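Local structure of uncharacterized protein (Bacteroides fragilis, 4FR9) at residues V95-P100 with D138-R143. The protein is of unknown function but resembles beta-lactamase inhibitor proteins and probably belongs to the PepSY-like family. Sequence-based numbering, arbitrary orientation. Where two conformers were deposited one is given.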
loop_
_atom_site.group_PDB
_atom_site.type_symbol
_atom_site.label_atom_id
_atom_site.label_comp_id
_atom_site.label_asym_id
_atom_site.label_seq_id
_atom_site.Cartn_x
_atom_site.Cartn_y
_atom_site.Cartn_z
ATOM N N VAL A 95 -0.880 -6.545 2.192
ATOM C CA VAL A 95 -0.391 -5.181 2.397
ATOM C C VAL A 95 -1.442 -4.355 3.108
ATOM O O VAL A 95 -2.623 -4.713 3.129
ATOM C CB VAL A 95 0.071 -4.482 1.083
ATOM C CG1 VAL A 95 1.108 -5.335 0.325
ATOM C CG2 VAL A 95 -1.107 -4.170 0.188
ATOM N N ILE A 96 -1.015 -3.213 3.625
ATOM C CA ILE A 96 -1.880 -2.168 4.135
ATOM C C ILE A 96 -1.766 -0.946 3.235
ATOM O O ILE A 96 -0.647 -0.573 2.857
ATOM C CB ILE A 96 -1.502 -1.645 5.522
ATOM C CG1 ILE A 96 -1.090 -2.792 6.432
ATOM C CG2 ILE A 96 -2.720 -0.882 6.140
ATOM C CD1 ILE A 96 -0.706 -2.343 7.837
ATOM N N LEU A 97 -2.896 -0.335 2.865
ATOM C CA LEU A 97 -2.949 0.942 2.183
ATOM C C LEU A 97 -3.582 1.944 3.105
ATOM O O LEU A 97 -4.654 1.710 3.645
ATOM C CB LEU A 97 -3.725 0.830 0.880
ATOM C CG LEU A 97 -3.187 -0.177 -0.139
ATOM C CD1 LEU A 97 -4.129 -0.338 -1.335
ATOM C CD2 LEU A 97 -1.774 0.153 -0.582
ATOM N N GLU A 98 -2.895 3.073 3.319
ATOM C CA GLU A 98 -3.389 4.142 4.134
ATOM C C GLU A 98 -3.464 5.421 3.328
ATOM O O GLU A 98 -2.609 5.672 2.484
ATOM C CB GLU A 98 -2.490 4.342 5.345
ATOM C CG GLU A 98 -2.529 3.198 6.334
ATOM C CD GLU A 98 -1.537 3.369 7.434
ATOM O OE1 GLU A 98 -0.348 3.118 7.185
ATOM O OE2 GLU A 98 -1.971 3.778 8.542
ATOM N N TYR A 99 -4.499 6.217 3.589
ATOM C CA TYR A 99 -4.838 7.391 2.808
ATOM C C TYR A 99 -5.234 8.542 3.711
ATOM O O TYR A 99 -5.665 8.340 4.854
ATOM C CB TYR A 99 -6.047 7.088 1.958
ATOM C CG TYR A 99 -5.938 5.883 1.069
ATOM C CD1 TYR A 99 -6.331 4.627 1.512
ATOM C CD2 TYR A 99 -5.476 5.983 -0.230
ATOM C CE1 TYR A 99 -6.272 3.540 0.686
ATOM C CE2 TYR A 99 -5.416 4.886 -1.056
ATOM C CZ TYR A 99 -5.854 3.663 -0.615
ATOM O OH TYR A 99 -5.865 2.578 -1.452
ATOM N N PRO A 100 -5.191 9.765 3.170
ATOM C CA PRO A 100 -5.630 10.931 3.923
ATOM C C PRO A 100 -7.150 11.156 3.977
ATOM O O PRO A 100 -7.596 12.110 4.625
ATOM C CB PRO A 100 -4.946 12.117 3.194
ATOM C CG PRO A 100 -4.783 11.635 1.803
ATOM C CD PRO A 100 -4.482 10.150 1.928
ATOM N N ASP A 138 -0.855 -4.866 -11.258
ATOM C CA ASP A 138 -1.371 -5.401 -9.975
ATOM C C ASP A 138 -0.920 -4.492 -8.834
ATOM O O ASP A 138 -0.996 -4.859 -7.654
ATOM C CB ASP A 138 -0.927 -6.856 -9.723
ATOM C CG ASP A 138 0.585 -7.007 -9.581
ATOM O OD1 ASP A 138 1.333 -6.050 -9.881
ATOM O OD2 ASP A 138 1.030 -8.098 -9.152
ATOM N N THR A 139 -0.448 -3.301 -9.199
ATOM C CA THR A 139 0.122 -2.355 -8.236
ATOM C C THR A 139 -0.851 -1.263 -7.798
ATOM O O THR A 139 -1.840 -0.989 -8.468
ATOM C CB THR A 139 1.390 -1.667 -8.779
ATOM O OG1 THR A 139 1.071 -0.486 -9.543
ATOM C CG2 THR A 139 2.229 -2.673 -9.609
ATOM N N HIS A 140 -0.521 -0.631 -6.678
ATOM C CA HIS A 140 -1.486 0.226 -6.029
ATOM C C HIS A 140 -1.080 1.667 -6.196
ATOM O O HIS A 140 0.053 2.015 -5.918
ATOM C CB HIS A 140 -1.550 -0.122 -4.551
ATOM C CG HIS A 140 -1.954 -1.525 -4.304
ATOM N ND1 HIS A 140 -3.157 -2.047 -4.739
ATOM C CD2 HIS A 140 -1.294 -2.527 -3.683
ATOM C CE1 HIS A 140 -3.209 -3.332 -4.394
ATOM N NE2 HIS A 140 -2.094 -3.652 -3.764
ATOM N N TRP A 141 -2.016 2.486 -6.644
ATOM C CA TRP A 141 -1.816 3.899 -6.880
ATOM C C TRP A 141 -2.700 4.743 -5.974
ATOM O O TRP A 141 -3.728 4.274 -5.496
ATOM C CB TRP A 141 -2.187 4.227 -8.329
ATOM C CG TRP A 141 -1.310 3.629 -9.358
ATOM C CD1 TRP A 141 -1.430 2.397 -9.903
ATOM C CD2 TRP A 141 -0.179 4.233 -9.984
ATOM N NE1 TRP A 141 -0.454 2.198 -10.841
ATOM C CE2 TRP A 141 0.342 3.307 -10.891
ATOM C CE3 TRP A 141 0.433 5.478 -9.884
ATOM C CZ2 TRP A 141 1.445 3.581 -11.692
ATOM C CZ3 TRP A 141 1.529 5.739 -10.680
ATOM C CH2 TRP A 141 2.033 4.792 -11.554
ATOM N N PRO A 142 -2.321 5.986 -5.730
ATOM C CA PRO A 142 -3.194 6.834 -4.948
ATOM C C PRO A 142 -4.584 7.022 -5.531
ATOM O O PRO A 142 -4.822 6.786 -6.722
ATOM C CB PRO A 142 -2.427 8.175 -4.884
ATOM C CG PRO A 142 -0.991 7.784 -5.079
ATOM C CD PRO A 142 -1.060 6.640 -6.072
ATOM N N ARG A 143 -5.500 7.462 -4.679
ATOM C CA ARG A 143 -6.860 7.763 -5.121
ATOM C C ARG A 143 -7.004 8.996 -5.970
ATOM O O ARG A 143 -8.012 9.140 -6.674
ATOM C CB ARG A 143 -7.801 7.905 -3.917
ATOM C CG ARG A 143 -8.021 6.610 -3.181
ATOM C CD ARG A 143 -8.660 6.876 -1.834
ATOM N NE ARG A 143 -9.028 5.642 -1.185
ATOM C CZ ARG A 143 -9.346 5.537 0.095
ATOM N NH1 ARG A 143 -9.333 6.567 0.914
ATOM N NH2 ARG A 143 -9.673 4.333 0.579
HETATM O O HOH W 1 -5.187 2.490 -4.036
#
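Arg-143 lays its guanidinium flat on the ring of Tyr-99, the two planes only 5° apart and their centres 3.5 Å from one another. This is a cation-pi stack: CZ stands over one ring face, displaced toward the CD1 side, with NH2 above the CD1 and CE1 edge and NH1 reaching back over CG and CB. The arginine chain, extended from CG to NE, crosses the tyrosine at about a right angle, which carries its methylenes over the same face; CD makes a CH-pi contact 4.0 Å from the centroid of the Tyr-99 ring. Arginine suits the place because a planar cation can stack through its face while its nitrogens remain available to acceptors around its rim. Here NH2 bonds to the carbonyl of Pro-103 and forms a salt bridge with Glu-106, and NH1 bonds to Asn-101, which should fix the rotation of the group. Tyrosine offers the cation a broad pi face and keeps a hydroxyl for hydrogen bonding.

These contacts lie on one face of the antiparallel sheet of this BLIP-like fold, where every other residue, Val-95, Leu-97 and then Tyr-99 just past the end of strand 90-98, turns its side chain toward the C-terminal segment 138-143, which runs nearly parallel to the strand.

Aliphatic side chains meet His-140 further back along the strand. With its CG anti to the carbonyl carbon (chi1 -60°), the imidazole presents a flat face to Leu-97, whose buried side chain sets CD1 over it, 4.1 Å from the ring centroid, in a CH-pi contact. Val-95 CG2 adds a looser, oblique touch at His-140 NE2, 4.1 Å away.

No direct hydrogen bond joins the segments; a water instead donates to Tyr-99 OH and to Trp-141 O, at 2.7 Å from each. The hydroxyl of the buried Tyr-99 also bonds to Glu-106, so that one carboxylate serves both partners of the stack.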